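Local coordinates for protein alpha-11 giardin (Giardia intestinalis, PDB 2II2) that binds calcium and, as an annexin, probably acidic phospholipids, and may help the parasite attach to the intestinal mucosa and remodel its cytoskeleton, at residues D93-H98 / D215-R220; T135-Y140 / P173-V178. All blocks are in the same frame, centred on the assembly; numbering follows the deposited sequence.

Contact 1: residues D93-H98 / D215-R220; sequences DFRAIH and DKENAR
Glu217 reaches across to the first turn of helix 94-102, where OE2 sits 2.9 Å from Phe94 N in a weak, bent bond (121°) and takes a second weak bond from Arg95 N. A carboxylate suits this place: N-H groups at a helix start lack carbonyl partners, and with the positive end of the helix dipole they probably offset some repulsion from the nearby Asp93 carboxylate. OE1 lies in the plane of the Phe94 ring, at its edge, 3.5 Å from CD1. Arg95, extended from CG to NE, lays a guanidinium face on Glu217 CG and brings NH2 beside Lys216 CB. The first turns, 94-98 and 216-220, run 17° from parallel in the all-helical annexin fold, and each follows an aspartate N-cap: Asp93 OD1 accepts weakly from Ala96 N, Asp215 OD2 from Asn218 N at 3.0 Å. Arg220 reaches across Arg95 at about a right angle, sets a guanidinium face against Arg95 CB, and makes a weak bond from NH1 to Arg95 O at 3.2 Å. A water accepts from Arg220 NH1, lies with its oxygen 2.8 Å from His98 ND1, and donates to Glu217 O. Further out, Asp99 salt-bridges Arg220 NH2 and Ala138 O bonds His98 NE2.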
# COMPACT_ATOMS: atom_id res chain seq x y z
N ASP A 93 -4.62 -12.37 1.34
CA ASP A 93 -5.19 -11.02 1.23
C ASP A 93 -4.44 -10.35 0.08
O ASP A 93 -3.33 -9.77 0.25
CB ASP A 93 -4.97 -10.24 2.52
CG ASP A 93 -5.49 -8.81 2.46
OD1 ASP A 93 -5.89 -8.39 1.36
OD2 ASP A 93 -5.49 -8.12 3.49
N PHE A 94 -4.99 -10.47 -1.13
CA PHE A 94 -4.34 -9.88 -2.27
C PHE A 94 -4.23 -8.37 -2.16
O PHE A 94 -3.30 -7.79 -2.73
CB PHE A 94 -5.06 -10.26 -3.58
CG PHE A 94 -4.79 -11.65 -4.02
CD1 PHE A 94 -5.82 -12.57 -4.11
CD2 PHE A 94 -3.50 -12.07 -4.36
CE1 PHE A 94 -5.59 -13.88 -4.55
CE2 PHE A 94 -3.26 -13.38 -4.79
CZ PHE A 94 -4.30 -14.28 -4.89
N ARG A 95 -5.18 -7.72 -1.49
CA ARG A 95 -5.07 -6.26 -1.41
C ARG A 95 -3.73 -5.87 -0.76
O ARG A 95 -3.04 -4.97 -1.22
CB ARG A 95 -6.23 -5.65 -0.62
CG ARG A 95 -7.57 -5.78 -1.29
CD ARG A 95 -8.61 -4.98 -0.52
NE ARG A 95 -9.88 -4.92 -1.23
CZ ARG A 95 -10.78 -5.90 -1.26
NH1 ARG A 95 -10.59 -7.03 -0.58
NH2 ARG A 95 -11.91 -5.75 -1.95
N ALA A 96 -3.40 -6.58 0.33
CA ALA A 96 -2.19 -6.28 1.08
C ALA A 96 -0.93 -6.68 0.30
O ALA A 96 0.07 -5.95 0.28
CB ALA A 96 -2.20 -6.97 2.44
N ILE A 97 -0.95 -7.85 -0.34
CA ILE A 97 0.21 -8.26 -1.14
C ILE A 97 0.45 -7.27 -2.28
O ILE A 97 1.58 -6.85 -2.54
CB ILE A 97 0.04 -9.71 -1.71
CG1 ILE A 97 -0.18 -10.71 -0.56
CG2 ILE A 97 1.27 -10.07 -2.52
CD1 ILE A 97 -0.75 -12.06 -1.03
N HIS A 98 -0.63 -6.88 -2.95
CA HIS A 98 -0.53 -5.94 -4.05
C HIS A 98 0.05 -4.61 -3.61
O HIS A 98 0.92 -4.04 -4.28
CB HIS A 98 -1.91 -5.70 -4.66
CG HIS A 98 -2.41 -6.84 -5.47
ND1 HIS A 98 -3.73 -6.93 -5.86
CD2 HIS A 98 -1.79 -7.95 -5.95
CE1 HIS A 98 -3.89 -8.05 -6.55
NE2 HIS A 98 -2.73 -8.67 -6.64
N ASP A 215 -14.69 -8.98 -9.45
CA ASP A 215 -13.97 -9.27 -8.20
C ASP A 215 -13.15 -8.04 -7.84
O ASP A 215 -12.33 -7.58 -8.61
CB ASP A 215 -13.08 -10.50 -8.37
CG ASP A 215 -12.30 -10.81 -7.12
OD1 ASP A 215 -12.76 -11.61 -6.30
OD2 ASP A 215 -11.20 -10.26 -6.96
N LYS A 216 -13.41 -7.51 -6.65
CA LYS A 216 -12.86 -6.24 -6.23
C LYS A 216 -11.34 -6.26 -6.07
O LYS A 216 -10.66 -5.28 -6.39
CB LYS A 216 -13.52 -5.81 -4.93
CG LYS A 216 -15.01 -5.48 -5.05
CD LYS A 216 -15.57 -5.06 -3.70
CE LYS A 216 -16.99 -4.48 -3.80
NZ LYS A 216 -18.06 -5.52 -3.86
N GLU A 217 -10.79 -7.38 -5.59
CA GLU A 217 -9.37 -7.53 -5.44
C GLU A 217 -8.69 -7.46 -6.77
O GLU A 217 -7.64 -6.82 -6.90
CB GLU A 217 -9.01 -8.86 -4.77
CG GLU A 217 -9.12 -8.81 -3.29
CD GLU A 217 -8.57 -10.05 -2.63
OE1 GLU A 217 -8.89 -11.16 -3.09
OE2 GLU A 217 -7.82 -9.89 -1.65
N ASN A 218 -9.26 -8.16 -7.76
CA ASN A 218 -8.73 -8.14 -9.12
C ASN A 218 -8.71 -6.71 -9.68
O ASN A 218 -7.68 -6.21 -10.13
CB ASN A 218 -9.54 -9.02 -10.09
CG ASN A 218 -9.20 -10.53 -10.00
OD1 ASN A 218 -8.10 -10.93 -9.65
ND2 ASN A 218 -10.18 -11.36 -10.37
N ALA A 219 -9.87 -6.06 -9.65
CA ALA A 219 -10.00 -4.71 -10.24
C ALA A 219 -9.04 -3.74 -9.57
O ALA A 219 -8.35 -2.96 -10.22
CB ALA A 219 -11.44 -4.20 -10.13
N ARG A 220 -9.02 -3.79 -8.24
CA ARG A 220 -8.18 -2.89 -7.48
C ARG A 220 -6.71 -3.10 -7.81
O ARG A 220 -5.94 -2.13 -7.99
CB ARG A 220 -8.42 -3.10 -5.99
CG ARG A 220 -7.55 -2.29 -5.04
CD ARG A 220 -7.77 -2.80 -3.65
NE ARG A 220 -7.04 -2.11 -2.59
CZ ARG A 220 -5.77 -2.34 -2.29
NH1 ARG A 220 -5.04 -3.26 -2.96
NH2 ARG A 220 -5.18 -1.68 -1.31
O HOH W 1 -5.87 -5.45 -4.79

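Contact 2: residues T135-Y140 / P173-V178; sequences TSAASY and PDHEAV
The Tyr140 ring carries the side chain of Glu176 on one face: Glu176 CB stands 3.9 Å from the ring centroid and 14° off the normal, a CH-pi contact, while Thr135 O lies in the ring plane at an edge. From CB the glutamate chain runs on over the CD2-CE2 side of the ring, and its carboxylate ends nearly parallel to the ring, the planes 19° apart. OE1 comes to 3.6 Å from Tyr140 OH, and OE2 is held in a salt bridge by Arg180, one turn on. With CG anti to the backbone N (chi1 176°) and the rest of the chain extended, the glutamate can lay its methylenes along the tyrosine and still offer its charge to the arginine. Glutamate thus suits a partly exposed site: its aliphatic part covers a tyrosine face, and its carboxylate is met by Arg180.

The second flat group, the His175 ring, has Pro173 O centred over one face; its ND1 is hydrogen-bonded to Tyr213 OH, and the Tyr213 ring meets it with the planes at about 60°. Toward helix 137-147 it is mainly CB of His175 that makes the contact, 4.0 Å from Ala137 N and 4.2 Å from Ala137 CB. The small alanine lets the backbones close to 5.1 Å between Ala137 CA and His175 CA.

Behind these groups, each helix start is fastened. Ser136 OG caps Ser139 N, and Ser139 OG answers by donating to Ser136 O at 2.7 Å, on a lone pair in the carbonyl plane, while accepting from Thr135 N. On the other side, Asp174 OD1 takes Ala177 N from above the carboxylate plane. The contact joins the N-capped first turns of helices 137-147 and 175-184 at the surface of the all-helical annexin fold.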
# COMPACT_ATOMS: atom_id res chain seq x y z
N THR A 135 -4.16 -18.12 -11.45
CA THR A 135 -5.50 -18.24 -12.01
C THR A 135 -5.95 -16.83 -12.42
O THR A 135 -6.09 -16.49 -13.61
CB THR A 135 -6.46 -18.91 -11.00
OG1 THR A 135 -6.44 -18.19 -9.75
CG2 THR A 135 -6.06 -20.39 -10.73
N SER A 136 -6.07 -15.97 -11.44
CA SER A 136 -6.70 -14.68 -11.60
C SER A 136 -5.70 -13.60 -11.99
O SER A 136 -4.49 -13.77 -11.83
CB SER A 136 -7.29 -14.31 -10.26
OG SER A 136 -6.27 -14.29 -9.27
N ALA A 137 -6.23 -12.44 -12.42
CA ALA A 137 -5.37 -11.27 -12.58
C ALA A 137 -4.62 -10.98 -11.27
O ALA A 137 -3.44 -10.68 -11.30
CB ALA A 137 -6.20 -10.07 -12.99
N ALA A 138 -5.32 -11.11 -10.14
CA ALA A 138 -4.69 -10.84 -8.85
C ALA A 138 -3.46 -11.70 -8.61
O ALA A 138 -2.43 -11.21 -8.15
CB ALA A 138 -5.68 -11.03 -7.72
N SER A 139 -3.58 -12.98 -8.95
CA SER A 139 -2.45 -13.90 -8.79
C SER A 139 -1.29 -13.60 -9.73
O SER A 139 -0.12 -13.59 -9.31
CB SER A 139 -2.89 -15.35 -8.90
OG SER A 139 -3.41 -15.66 -10.19
N TYR A 140 -1.61 -13.35 -11.00
CA TYR A 140 -0.58 -12.96 -11.95
C TYR A 140 0.13 -11.68 -11.52
O TYR A 140 1.33 -11.56 -11.70
CB TYR A 140 -1.11 -12.82 -13.38
CG TYR A 140 -1.22 -14.15 -14.06
CD1 TYR A 140 -2.43 -14.82 -14.13
CD2 TYR A 140 -0.09 -14.76 -14.60
CE1 TYR A 140 -2.54 -16.07 -14.73
CE2 TYR A 140 -0.19 -16.03 -15.20
CZ TYR A 140 -1.41 -16.66 -15.26
OH TYR A 140 -1.50 -17.91 -15.84
N PRO A 173 -11.17 -11.62 -20.62
CA PRO A 173 -9.82 -11.10 -20.79
C PRO A 173 -8.77 -12.20 -20.70
O PRO A 173 -8.96 -13.18 -19.99
CB PRO A 173 -9.63 -10.14 -19.61
CG PRO A 173 -10.95 -9.90 -19.08
CD PRO A 173 -11.77 -11.14 -19.37
N ASP A 174 -7.66 -12.02 -21.42
CA ASP A 174 -6.45 -12.81 -21.21
C ASP A 174 -5.74 -12.14 -20.03
O ASP A 174 -5.01 -11.16 -20.22
CB ASP A 174 -5.59 -12.81 -22.48
CG ASP A 174 -4.29 -13.59 -22.35
OD1 ASP A 174 -3.86 -13.87 -21.22
OD2 ASP A 174 -3.69 -13.92 -23.41
N HIS A 175 -6.00 -12.63 -18.83
CA HIS A 175 -5.49 -11.95 -17.63
C HIS A 175 -3.98 -11.81 -17.63
O HIS A 175 -3.43 -10.76 -17.29
CB HIS A 175 -5.98 -12.64 -16.36
CG HIS A 175 -7.46 -12.84 -16.35
ND1 HIS A 175 -8.34 -11.78 -16.37
CD2 HIS A 175 -8.21 -13.96 -16.43
CE1 HIS A 175 -9.58 -12.25 -16.42
NE2 HIS A 175 -9.52 -13.57 -16.45
N GLU A 176 -3.30 -12.90 -18.00
CA GLU A 176 -1.85 -12.88 -18.01
C GLU A 176 -1.32 -11.82 -18.99
O GLU A 176 -0.42 -11.07 -18.64
CB GLU A 176 -1.28 -14.24 -18.36
CG GLU A 176 0.23 -14.24 -18.47
CD GLU A 176 0.83 -15.61 -18.70
OE1 GLU A 176 0.08 -16.61 -18.79
OE2 GLU A 176 2.07 -15.68 -18.81
N ALA A 177 -1.91 -11.74 -20.18
CA ALA A 177 -1.45 -10.77 -21.17
C ALA A 177 -1.65 -9.34 -20.65
O ALA A 177 -0.81 -8.47 -20.88
CB ALA A 177 -2.16 -10.98 -22.52
N VAL A 178 -2.78 -9.08 -19.98
CA VAL A 178 -3.04 -7.74 -19.47
C VAL A 178 -2.05 -7.37 -18.39
O VAL A 178 -1.48 -6.29 -18.42
CB VAL A 178 -4.50 -7.62 -18.96
CG1 VAL A 178 -4.70 -6.30 -18.21
CG2 VAL A 178 -5.46 -7.73 -20.12

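In the fold
Contact 1 is partly buried, about 11 Å between its centre and that of the chain; contact 2, at about 20 Å, is a surface contact. Both pair N-capped helix starts, but on different helices: 94-102 with 216-230, and 137-147 with 175-184. Contact 1 relies on charged side chains reaching backbone groups, assisted by water, whereas contact 2 has no hydrogen bonds between its segments and rests on aromatic and aliphatic packing. They adjoin at Ala138, whose N bonds Asn218 OD1 (2.8 Å) while its O serves His98. The start of helix 137-147 therefore touches both segments of contact 1.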